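Local coordinates for protein peroxinectin A (Dictyostelium discoideum, PDB 6ERC) that uses hydrogen peroxide to oxidise phenolic donors, iodide and thiocyanate, as a secreted heme peroxidase of the animal peroxidase family, at residues S52-Q58 against Y359-R365; S86-P90 against F117-A121; L226-D230 against V493-T498. One frame throughout, in Å; residues are numbered along the deposited sequence.

How the contacts relate
Starting from the N terminus, helix 48-56 and the residues just after it supply the first half of contact 1, which stays open for 300 residues. Contact 2 opens and closes within that loop: 86-90 pairs with 117-121 after 26 residues, bringing a short strand onto strand 113-124 close to a heme propionate. Helix 218-241 then opens contact 3. Contact 1 closes next at 359-365, joining the early helix to the chain leaving the calcium site, and contact 3 closes last, near the C terminus, on helix 490-497. Contacts 1 and 3 therefore cross along the chain. Contacts 2 and 3 follow in series on opposite sides of the chain's centre, their own centres about 35 Å apart.

Contact 1 (S52-Q58 against Y359-R365); sequences SNIIFDQ and YMISDLR. With CA (calcium ion), chain G.
Beside the calcium site, F56 and Q58 meet Y359 and M360 where the chain leaves that site. Y359 O binds the calcium ion, which S306, N355 and D357 also hold, and the next residue is fixed by a straight backbone bond from M360 N to F56 O (3.0 Å). Q58 crosses Y359 at about a right angle, Q58 OE1 lying 3.4 Å from Y359 CB, its NE2 bonded to T60. R365 CD passes F56 CB at 3.5 Å, and the bend at chi3 (70°) then turns NE and the guanidinium so that one face lies over D57 CA. In the guanidinium plane, R365 NH1 gives nearly straight bonds to S52 OG (3.0 Å), itself paired with D378, and to N53 OD1 (2.9 Å), met from above the amide plane. R365 NH2 forms a salt bridge to D57 OD1 (2.6 Å), a weak hydrogen bond at 128°, the two planes nearly perpendicular. R365 NE binds a water shared with Q58 N, M360 O and S362 OG. A leucine here would probably strand the D57 carboxylate without its countercharge and cost that water a partner. The R365 network joins residues 52-58 to the chain leaving the calcium site of this animal heme peroxidase domain.

Contact 2 (S86-P90 against F117-A121); sequences SKPEP and FRTRA. With HEM (protoporphyrin IX containing Fe), chain F; BMA (beta-D-mannopyranose), chain H.
P88 and T119 form an antiparallel non-hydrogen-bonded pair with CA atoms 3.9 Å apart and diverging side chains. One flanking backbone bond runs from R120 N to K87 O (2.9 Å). The second runs from E89 N to R118 O (3.0 Å). P88 CB packs on F117 CB at 3.7 Å, and the F117 ring reaches on to P90 CA, which its CD2 approaches obliquely. Further along, the CH2 groups of E89 and R120 touch, E89 CG to R120 CB at 3.8 Å, yet the charged ends part company, E89 OE2 staying 5.5 Å from R120 NE. R120 starts with CG anti to the backbone N (chi1 180°) and remains extended, which sends its NH2 out to the mannose of a glycan on the protein; that sugar's O3 lies near the guanidinium plane, 2.5 Å from R120 NH2. A121 O receives a weak bond from O2 of the same sugar. Towards the heme, S86 OG donates to propionate atom O2D (2.9 Å), and T119 CG2 rests against S86 CB, while T119 OG1 bonds to R386 and H390. R386 also binds the heme, so the pairing is linked to the cofactor by two routes. Strand 113-124 runs inside an antiparallel sheet, R118 bonding to N91 of strand 91-96 and R120 to I143 of strand 139-144, while helix 379-390 meets it through R386, D389 and H390.

Contact 3 (L226-D230 against V493-T498); sequences LLLRD and VIKRTT
The R496 guanidinium presents an edge to the D230 carboxylate, the two planes only 19° apart, and has V493 CG2 of its own helix over one face, toward the rim. R496 NH2 reaches both carboxylate oxygens, D230 OD2 at 2.9 Å and D230 OD1 at 3.0 Å, each on its syn side, while NE adds a weak bond to OD1. OD1 also pairs with R233, and R496 NH1 bonds to the carbonyl of E486. The R229 guanidinium likewise works edge-on: its chain, extended beyond CG, puts R229 NH1 2.8 Å from T497 O, close to the guanidinium plane, and E342 supplies the same NH1 with a countercharge. Between these polar ends, segments 226-230 and 493-497, of helices 218-241 and 490-497, cross at 69° with their axes 9.2 Å apart at closest, within the mainly helical animal heme peroxidase fold. T497 OG1, held at chi1 56°, turns back to bond V493 O at 2.6 Å, a common threonine bond to the carbonyl four residues earlier. The methyl is thereby directed onto the other helix, T497 CG2 resting 3.4 Å from L226 O and near D230 CB. L226 straddles the neighbouring turn, CD1 against I494 CG1 (4.0 Å) and CD2 against T498 CG2 (3.8 Å).

Contact 1 (S52-Q58 against Y359-R365)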
loop_
_atom_site.group_PDB
_atom_site.type_symbol
_atom_site.label_atom_id
_atom_site.label_comp_id
_atom_site.label_asym_id
_atom_site.label_seq_id
_atom_site.Cartn_x
_atom_site.Cartn_y
_atom_site.Cartn_z
ATOM N N SER A 52 16.008 -7.238 -11.831
ATOM C CA SER A 52 14.956 -8.138 -11.372
ATOM C C SER A 52 15.389 -9.592 -11.501
ATOM O O SER A 52 15.251 -10.381 -10.558
ATOM C CB SER A 52 13.672 -7.886 -12.165
ATOM O OG SER A 52 12.639 -8.767 -11.764
ATOM N N ASN A 53 15.922 -9.967 -12.665
ATOM C CA ASN A 53 16.337 -11.349 -12.877
ATOM C C ASN A 53 17.517 -11.720 -11.987
ATOM O O ASN A 53 17.591 -12.846 -11.485
ATOM C CB ASN A 53 16.687 -11.571 -14.348
ATOM C CG ASN A 53 15.468 -11.544 -15.246
ATOM O OD1 ASN A 53 14.415 -12.082 -14.900
ATOM N ND2 ASN A 53 15.600 -10.912 -16.406
ATOM N N ILE A 54 18.450 -10.789 -11.779
ATOM C CA ILE A 54 19.663 -11.117 -11.037
ATOM C C ILE A 54 19.362 -11.248 -9.549
ATOM O O ILE A 54 19.781 -12.213 -8.899
ATOM C CB ILE A 54 20.756 -10.062 -11.299
ATOM C CG1 ILE A 54 21.248 -10.151 -12.749
ATOM C CG2 ILE A 54 21.937 -10.251 -10.343
ATOM C CD1 ILE A 54 22.034 -8.941 -13.208
ATOM N N ILE A 55 18.644 -10.284 -8.988
ATOM C CA ILE A 55 18.459 -10.186 -7.544
ATOM C C ILE A 55 17.132 -10.790 -7.095
ATOM O O ILE A 55 17.097 -11.613 -6.181
ATOM C CB ILE A 55 18.584 -8.713 -7.096
ATOM C CG1 ILE A 55 20.057 -8.301 -7.107
ATOM C CG2 ILE A 55 17.974 -8.506 -5.709
ATOM C CD1 ILE A 55 20.294 -6.834 -6.859
ATOM N N PHE A 56 16.027 -10.385 -7.718
ATOM C CA PHE A 56 14.709 -10.692 -7.178
ATOM C C PHE A 56 14.210 -12.090 -7.516
ATOM O O PHE A 56 13.204 -12.516 -6.940
ATOM C CB PHE A 56 13.698 -9.651 -7.667
ATOM C CG PHE A 56 13.867 -8.307 -7.022
ATOM C CD1 PHE A 56 13.179 -7.989 -5.863
ATOM C CD2 PHE A 56 14.724 -7.365 -7.563
ATOM C CE1 PHE A 56 13.337 -6.757 -5.261
ATOM C CE2 PHE A 56 14.884 -6.129 -6.964
ATOM C CZ PHE A 56 14.189 -5.826 -5.811
ATOM N N ASP A 57 14.877 -12.819 -8.408
ATOM C CA ASP A 57 14.381 -14.131 -8.804
ATOM C C ASP A 57 14.228 -15.035 -7.590
ATOM O O ASP A 57 15.117 -15.114 -6.737
ATOM C CB ASP A 57 15.320 -14.779 -9.817
ATOM C CG ASP A 57 14.764 -16.078 -10.367
ATOM O OD1 ASP A 57 13.642 -16.049 -10.917
ATOM O OD2 ASP A 57 15.442 -17.124 -10.250
ATOM N N GLN A 58 13.091 -15.722 -7.518
ATOM C CA GLN A 58 12.789 -16.630 -6.422
ATOM C C GLN A 58 12.362 -17.969 -7.000
ATOM O O GLN A 58 11.531 -18.018 -7.912
ATOM C CB GLN A 58 11.692 -16.057 -5.523
ATOM C CG GLN A 58 11.506 -16.806 -4.218
ATOM C CD GLN A 58 10.637 -16.046 -3.239
ATOM O OE1 GLN A 58 10.327 -14.874 -3.452
ATOM N NE2 GLN A 58 10.241 -16.707 -2.157
ATOM N N TYR A 359 14.021 -11.466 -2.442
ATOM C CA TYR A 359 13.303 -12.382 -3.316
ATOM C C TYR A 359 11.829 -12.032 -3.426
ATOM O O TYR A 359 11.171 -11.720 -2.431
ATOM C CB TYR A 359 13.457 -13.806 -2.805
ATOM C CG TYR A 359 14.892 -14.125 -2.551
ATOM C CD1 TYR A 359 15.747 -14.397 -3.604
ATOM C CD2 TYR A 359 15.408 -14.113 -1.265
ATOM C CE1 TYR A 359 17.070 -14.673 -3.386
ATOM C CE2 TYR A 359 16.735 -14.387 -1.035
ATOM C CZ TYR A 359 17.561 -14.666 -2.100
ATOM O OH TYR A 359 18.887 -14.945 -1.874
ATOM N N MET A 360 11.320 -12.107 -4.653
ATOM C CA MET A 360 9.921 -11.853 -4.955
ATOM C C MET A 360 9.364 -13.053 -5.701
ATOM O O MET A 360 10.002 -13.562 -6.626
ATOM C CB MET A 360 9.776 -10.583 -5.791
ATOM C CG MET A 360 8.347 -10.212 -6.136
ATOM S SD MET A 360 8.261 -8.611 -6.961
ATOM C CE MET A 360 8.943 -7.535 -5.703
ATOM N N ILE A 361 8.183 -13.515 -5.285
ATOM C CA ILE A 361 7.572 -14.661 -5.939
ATOM C C ILE A 361 7.372 -14.368 -7.423
ATOM O O ILE A 361 7.286 -13.209 -7.851
ATOM C CB ILE A 361 6.238 -15.030 -5.269
ATOM C CG1 ILE A 361 5.308 -13.813 -5.222
ATOM C CG2 ILE A 361 6.488 -15.576 -3.869
ATOM C CD1 ILE A 361 3.897 -14.139 -4.776
ATOM N N SER A 362 7.305 -15.434 -8.218
ATOM C CA SER A 362 7.162 -15.282 -9.658
ATOM C C SER A 362 5.749 -14.894 -10.072
ATOM O O SER A 362 5.558 -14.428 -11.201
ATOM C CB SER A 362 7.570 -16.575 -10.366
ATOM O OG SER A 362 8.961 -16.801 -10.220
ATOM N N ASP A 363 4.759 -15.078 -9.193
ATOM C CA ASP A 363 3.417 -14.585 -9.488
ATOM C C ASP A 363 3.421 -13.078 -9.687
ATOM O O ASP A 363 2.650 -12.556 -10.499
ATOM C CB ASP A 363 2.456 -14.968 -8.363
ATOM C CG ASP A 363 2.348 -16.468 -8.175
ATOM O OD1 ASP A 363 3.336 -17.081 -7.718
ATOM O OD2 ASP A 363 1.277 -17.033 -8.485
ATOM N N LEU A 364 4.284 -12.369 -8.963
ATOM C CA LEU A 364 4.426 -10.926 -9.101
ATOM C C LEU A 364 5.542 -10.543 -10.066
ATOM O O LEU A 364 5.401 -9.576 -10.822
ATOM C CB LEU A 364 4.702 -10.297 -7.731
ATOM C CG LEU A 364 3.626 -10.472 -6.656
ATOM C CD1 LEU A 364 4.227 -10.296 -5.275
ATOM C CD2 LEU A 364 2.495 -9.484 -6.868
ATOM N N ARG A 365 6.652 -11.286 -10.058
ATOM C CA ARG A 365 7.816 -10.894 -10.844
ATOM C C ARG A 365 7.726 -11.362 -12.290
ATOM O O ARG A 365 8.301 -10.724 -13.177
ATOM C CB ARG A 365 9.090 -11.442 -10.198
ATOM C CG ARG A 365 10.347 -10.674 -10.570
ATOM C CD ARG A 365 11.594 -11.291 -9.956
ATOM N NE ARG A 365 11.934 -12.574 -10.564
ATOM C CZ ARG A 365 12.566 -12.715 -11.727
ATOM N NH1 ARG A 365 12.928 -11.650 -12.430
ATOM N NH2 ARG A 365 12.834 -13.926 -12.193
HETATM CA CA CA G . 10.555 -12.285 -0.221
HETATM O O HOH W 1 11.063 -17.916 -11.371
HETATM O O HOH W 2 10.755 -14.749 -8.982
HETATM O O HOH W 3 9.303 -13.714 -1.652
HETATM O O HOH W 4 11.233 -14.412 0.511
#

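Contact 2 (S86-P90 against F117-A121)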
loop_
_atom_site.group_PDB
_atom_site.type_symbol
_atom_site.label_atom_id
_atom_site.label_comp_id
_atom_site.label_asym_id
_atom_site.label_seq_id
_atom_site.Cartn_x
_atom_site.Cartn_y
_atom_site.Cartn_z
ATOM N N SER A 86 0.890 6.948 -6.723
ATOM C CA SER A 86 1.775 7.546 -7.723
ATOM C C SER A 86 1.128 7.369 -9.093
ATOM O O SER A 86 1.497 6.505 -9.889
ATOM C CB SER A 86 3.158 6.913 -7.655
ATOM O OG SER A 86 3.755 7.148 -6.392
ATOM N N LYS A 87 0.139 8.209 -9.363
ATOM C CA LYS A 87 -0.642 8.078 -10.589
ATOM C C LYS A 87 0.207 8.483 -11.789
ATOM O O LYS A 87 0.718 9.610 -11.816
ATOM C CB LYS A 87 -1.899 8.937 -10.509
ATOM C CG LYS A 87 -2.928 8.637 -11.596
ATOM C CD LYS A 87 -4.220 9.421 -11.378
ATOM C CE LYS A 87 -5.218 9.203 -12.507
ATOM N NZ LYS A 87 -5.681 7.788 -12.581
ATOM N N PRO A 88 0.389 7.623 -12.791
ATOM C CA PRO A 88 1.216 7.998 -13.944
ATOM C C PRO A 88 0.515 8.937 -14.913
ATOM O O PRO A 88 -0.712 8.970 -15.017
ATOM C CB PRO A 88 1.510 6.652 -14.624
ATOM C CG PRO A 88 1.138 5.606 -13.638
ATOM C CD PRO A 88 0.047 6.191 -12.819
ATOM N N GLU A 89 1.330 9.708 -15.625
ATOM C CA GLU A 89 0.907 10.430 -16.817
ATOM C C GLU A 89 1.202 9.598 -18.052
ATOM O O GLU A 89 1.931 8.608 -17.992
ATOM C CB GLU A 89 1.639 11.764 -16.908
ATOM C CG GLU A 89 1.080 12.874 -16.057
ATOM C CD GLU A 89 1.911 14.136 -16.167
ATOM O OE1 GLU A 89 3.135 14.066 -15.917
ATOM O OE2 GLU A 89 1.346 15.193 -16.524
ATOM N N PRO A 90 0.664 9.980 -19.214
ATOM C CA PRO A 90 1.075 9.309 -20.457
ATOM C C PRO A 90 2.484 9.709 -20.874
ATOM O O PRO A 90 2.703 10.202 -21.985
ATOM C CB PRO A 90 0.020 9.768 -21.479
ATOM C CG PRO A 90 -1.079 10.398 -20.678
ATOM C CD PRO A 90 -0.436 10.929 -19.442
ATOM N N PHE A 117 4.756 3.917 -17.488
ATOM C CA PHE A 117 4.484 5.338 -17.640
ATOM C C PHE A 117 4.958 6.063 -16.394
ATOM O O PHE A 117 4.683 5.626 -15.273
ATOM C CB PHE A 117 2.998 5.581 -17.880
ATOM C CG PHE A 117 2.519 5.092 -19.211
ATOM C CD1 PHE A 117 2.142 3.771 -19.382
ATOM C CD2 PHE A 117 2.454 5.949 -20.294
ATOM C CE1 PHE A 117 1.705 3.316 -20.613
ATOM C CE2 PHE A 117 2.017 5.502 -21.525
ATOM C CZ PHE A 117 1.642 4.183 -21.687
ATOM N N ARG A 118 5.673 7.165 -16.592
ATOM C CA ARG A 118 6.291 7.860 -15.475
ATOM C C ARG A 118 5.238 8.564 -14.629
ATOM O O ARG A 118 4.179 8.969 -15.116
ATOM C CB ARG A 118 7.330 8.862 -15.981
ATOM C CG ARG A 118 8.480 8.210 -16.743
ATOM C CD ARG A 118 9.616 9.187 -17.010
ATOM N NE ARG A 118 10.304 9.583 -15.783
ATOM C CZ ARG A 118 11.414 10.315 -15.747
ATOM N NH1 ARG A 118 11.977 10.735 -16.870
ATOM N NH2 ARG A 118 11.965 10.626 -14.583
ATOM N N THR A 119 5.544 8.701 -13.343
ATOM C CA THR A 119 4.605 9.286 -12.398
ATOM C C THR A 119 4.346 10.751 -12.711
ATOM O O THR A 119 5.246 11.485 -13.123
ATOM C CB THR A 119 5.141 9.147 -10.976
ATOM O OG1 THR A 119 5.462 7.773 -10.733
ATOM C CG2 THR A 119 4.102 9.613 -9.961
ATOM N N ARG A 120 3.100 11.172 -12.508
ATOM C CA ARG A 120 2.754 12.575 -12.663
ATOM C C ARG A 120 3.663 13.435 -11.807
ATOM O O ARG A 120 3.907 13.151 -10.629
ATOM C CB ARG A 120 1.294 12.811 -12.275
ATOM C CG ARG A 120 0.811 14.258 -12.390
ATOM C CD ARG A 120 -0.583 14.400 -11.817
ATOM N NE ARG A 120 -0.959 15.790 -11.569
ATOM C CZ ARG A 120 -2.129 16.165 -11.059
ATOM N NH1 ARG A 120 -3.048 15.256 -10.746
ATOM N NH2 ARG A 120 -2.387 17.451 -10.862
ATOM N N ALA A 121 4.160 14.497 -12.424
ATOM C CA ALA A 121 5.054 15.428 -11.759
ATOM C C ALA A 121 4.629 16.850 -12.093
ATOM O O ALA A 121 3.884 17.098 -13.045
ATOM C CB ALA A 121 6.528 15.200 -12.156
HETATM C CHA HEM F . 2.496 -0.082 -5.409
HETATM C CHB HEM F . 0.672 -4.393 -6.622
HETATM C CHC HEM F . 1.043 -5.830 -1.989
HETATM C CHD HEM F . 3.092 -1.595 -0.840
HETATM C C1A HEM F . 2.030 -1.144 -6.143
HETATM C C2A HEM F . 1.928 -1.196 -7.580
HETATM C C3A HEM F . 1.427 -2.385 -7.925
HETATM C C4A HEM F . 1.191 -3.126 -6.707
HETATM C CMA HEM F . 1.136 -2.896 -9.354
HETATM C CAA HEM F . 2.352 -0.056 -8.521
HETATM C CBA HEM F . 3.570 -0.549 -9.289
HETATM C CGA HEM F . 4.376 0.624 -9.781
HETATM O O1A HEM F . 4.901 1.397 -8.940
HETATM O O2A HEM F . 4.504 0.781 -11.022
HETATM C C1B HEM F . 0.600 -5.137 -5.470
HETATM C C2B HEM F . 0.054 -6.469 -5.381
HETATM C C3B HEM F . 0.148 -6.872 -4.102
HETATM C C4B HEM F . 0.763 -5.801 -3.342
HETATM C CMB HEM F . -0.524 -7.213 -6.602
HETATM C CAB HEM F . -0.278 -8.211 -3.457
HETATM C CBB HEM F . -0.768 -9.238 -4.157
HETATM C C1C HEM F . 1.638 -4.819 -1.267
HETATM C C2C HEM F . 1.954 -4.841 0.150
HETATM C C3C HEM F . 2.523 -3.657 0.467
HETATM C C4C HEM F . 2.576 -2.869 -0.745
HETATM C CMC HEM F . 1.650 -6.070 1.033
HETATM C CAC HEM F . 3.074 -3.077 1.796
HETATM C CBC HEM F . 3.070 -3.692 2.981
HETATM C C1D HEM F . 3.068 -0.805 -1.964
HETATM C C2D HEM F . 3.462 0.584 -2.031
HETATM C C3D HEM F . 3.304 0.988 -3.295
HETATM C C4D HEM F . 2.789 -0.116 -4.066
HETATM C CMD HEM F . 3.996 1.406 -0.841
HETATM C CAD HEM F . 3.567 2.388 -3.876
HETATM C CBD HEM F . 2.348 3.221 -3.493
HETATM C CGD HEM F . 2.023 4.238 -4.561
HETATM O O1D HEM F . 1.314 3.873 -5.534
HETATM O O2D HEM F . 2.457 5.412 -4.450
HETATM N NA HEM F . 1.570 -2.341 -5.639
HETATM N NB HEM F . 1.023 -4.758 -4.211
HETATM N NC HEM F . 2.031 -3.600 -1.777
HETATM N ND HEM F . 2.662 -1.197 -3.223
HETATM FE FE HEM F . 1.802 -2.935 -3.698
HETATM C C1 BMA H . 1.949 20.929 -12.073
HETATM C C2 BMA H . 0.773 20.294 -12.886
HETATM C C3 BMA H . -0.525 20.362 -12.045
HETATM C C4 BMA H . -0.613 21.698 -11.252
HETATM C C5 BMA H . 0.351 22.715 -11.886
HETATM C C6 BMA H . 0.257 24.111 -11.292
HETATM O O2 BMA H . 1.014 18.919 -13.156
HETATM O O3 BMA H . -0.627 19.256 -11.170
HETATM O O4 BMA H . -1.931 22.218 -11.311
HETATM O O5 BMA H . 1.690 22.254 -11.666
HETATM O O6 BMA H . 0.244 25.091 -12.349
#

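Contact 3 (L226-D230 against V493-T498)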
loop_
_atom_site.group_PDB
_atom_site.type_symbol
_atom_site.label_atom_id
_atom_site.label_comp_id
_atom_site.label_asym_id
_atom_site.label_seq_id
_atom_site.Cartn_x
_atom_site.Cartn_y
_atom_site.Cartn_z
ATOM N N LEU A 226 -15.452 -6.035 5.230
ATOM C CA LEU A 226 -15.715 -6.098 6.664
ATOM C C LEU A 226 -15.881 -4.707 7.258
ATOM O O LEU A 226 -16.747 -4.491 8.115
ATOM C CB LEU A 226 -14.595 -6.857 7.377
ATOM C CG LEU A 226 -14.348 -8.310 6.953
ATOM C CD1 LEU A 226 -13.393 -8.989 7.927
ATOM C CD2 LEU A 226 -15.640 -9.109 6.839
ATOM N N LEU A 227 -15.067 -3.745 6.819
ATOM C CA LEU A 227 -15.199 -2.392 7.347
ATOM C C LEU A 227 -16.461 -1.713 6.834
ATOM O O LEU A 227 -16.986 -0.807 7.490
ATOM C CB LEU A 227 -13.965 -1.561 6.997
ATOM C CG LEU A 227 -12.659 -1.981 7.674
ATOM C CD1 LEU A 227 -11.533 -1.028 7.289
ATOM C CD2 LEU A 227 -12.806 -2.047 9.190
ATOM N N LEU A 228 -16.959 -2.133 5.671
ATOM C CA LEU A 228 -18.259 -1.659 5.219
ATOM C C LEU A 228 -19.375 -2.246 6.075
ATOM O O LEU A 228 -20.298 -1.530 6.482
ATOM C CB LEU A 228 -18.466 -2.016 3.749
ATOM C CG LEU A 228 -17.630 -1.264 2.711
ATOM C CD1 LEU A 228 -17.813 -1.897 1.341
ATOM C CD2 LEU A 228 -17.994 0.208 2.665
ATOM N N ARG A 229 -19.304 -3.548 6.361
ATOM C CA ARG A 229 -20.267 -4.166 7.266
ATOM C C ARG A 229 -20.231 -3.495 8.632
ATOM O O ARG A 229 -21.274 -3.141 9.195
ATOM C CB ARG A 229 -19.976 -5.659 7.399
ATOM C CG ARG A 229 -20.223 -6.462 6.139
ATOM C CD ARG A 229 -19.829 -7.914 6.342
ATOM N NE ARG A 229 -20.049 -8.716 5.147
ATOM C CZ ARG A 229 -19.784 -10.014 5.060
ATOM N NH1 ARG A 229 -19.285 -10.665 6.102
ATOM N NH2 ARG A 229 -20.017 -10.664 3.927
ATOM N N ASP A 230 -19.029 -3.316 9.182
ATOM C CA ASP A 230 -18.892 -2.654 10.474
ATOM C C ASP A 230 -19.424 -1.229 10.424
ATOM O O ASP A 230 -19.926 -0.718 11.430
ATOM C CB ASP A 230 -17.425 -2.666 10.907
ATOM C CG ASP A 230 -17.256 -2.529 12.408
ATOM O OD1 ASP A 230 -17.885 -3.311 13.149
ATOM O OD2 ASP A 230 -16.475 -1.656 12.848
ATOM N N VAL A 493 -13.101 -7.071 15.227
ATOM C CA VAL A 493 -13.855 -6.545 14.095
ATOM C C VAL A 493 -14.231 -7.678 13.147
ATOM O O VAL A 493 -15.329 -7.694 12.578
ATOM C CB VAL A 493 -13.049 -5.449 13.374
ATOM C CG1 VAL A 493 -13.812 -4.939 12.161
ATOM C CG2 VAL A 493 -12.733 -4.302 14.323
ATOM N N ILE A 494 -13.325 -8.642 12.965
ATOM C CA ILE A 494 -13.605 -9.782 12.093
ATOM C C ILE A 494 -14.801 -10.562 12.621
ATOM O O ILE A 494 -15.723 -10.906 11.872
ATOM C CB ILE A 494 -12.356 -10.676 11.964
ATOM C CG1 ILE A 494 -11.270 -9.955 11.165
ATOM C CG2 ILE A 494 -12.693 -12.001 11.287
ATOM C CD1 ILE A 494 -9.890 -10.572 11.294
ATOM N N LYS A 495 -14.800 -10.857 13.921
ATOM C CA LYS A 495 -15.901 -11.607 14.517
ATOM C C LYS A 495 -17.212 -10.841 14.396
ATOM O O LYS A 495 -18.250 -11.414 14.045
ATOM C CB LYS A 495 -15.587 -11.903 15.981
ATOM C CG LYS A 495 -14.342 -12.747 16.196
ATOM C CD LYS A 495 -13.975 -12.804 17.672
ATOM C CE LYS A 495 -12.704 -13.602 17.915
ATOM N NZ LYS A 495 -12.364 -13.656 19.362
ATOM N N ARG A 496 -17.183 -9.540 14.687
ATOM C CA ARG A 496 -18.388 -8.722 14.596
ATOM C C ARG A 496 -18.991 -8.739 13.199
ATOM O O ARG A 496 -20.210 -8.592 13.050
ATOM C CB ARG A 496 -18.069 -7.282 15.001
ATOM C CG ARG A 496 -18.313 -6.982 16.461
ATOM C CD ARG A 496 -17.339 -5.953 17.019
ATOM N NE ARG A 496 -17.051 -4.858 16.095
ATOM C CZ ARG A 496 -16.481 -3.712 16.459
ATOM N NH1 ARG A 496 -16.153 -3.502 17.729
ATOM N NH2 ARG A 496 -16.245 -2.770 15.558
ATOM N N THR A 497 -18.166 -8.914 12.168
ATOM C CA THR A 497 -18.587 -8.695 10.791
ATOM C C THR A 497 -18.672 -9.978 9.974
ATOM O O THR A 497 -18.928 -9.910 8.769
ATOM C CB THR A 497 -17.632 -7.719 10.108
ATOM O OG1 THR A 497 -16.296 -8.226 10.195
ATOM C CG2 THR A 497 -17.692 -6.353 10.770
ATOM N N THR A 498 -18.474 -11.140 10.589
ATOM C CA THR A 498 -18.456 -12.401 9.865
ATOM C C THR A 498 -19.448 -13.379 10.475
ATOM O O THR A 498 -19.883 -13.228 11.620
ATOM C CB THR A 498 -17.057 -13.030 9.863
ATOM O OG1 THR A 498 -16.572 -13.128 11.208
ATOM C CG2 THR A 498 -16.103 -12.193 9.036
#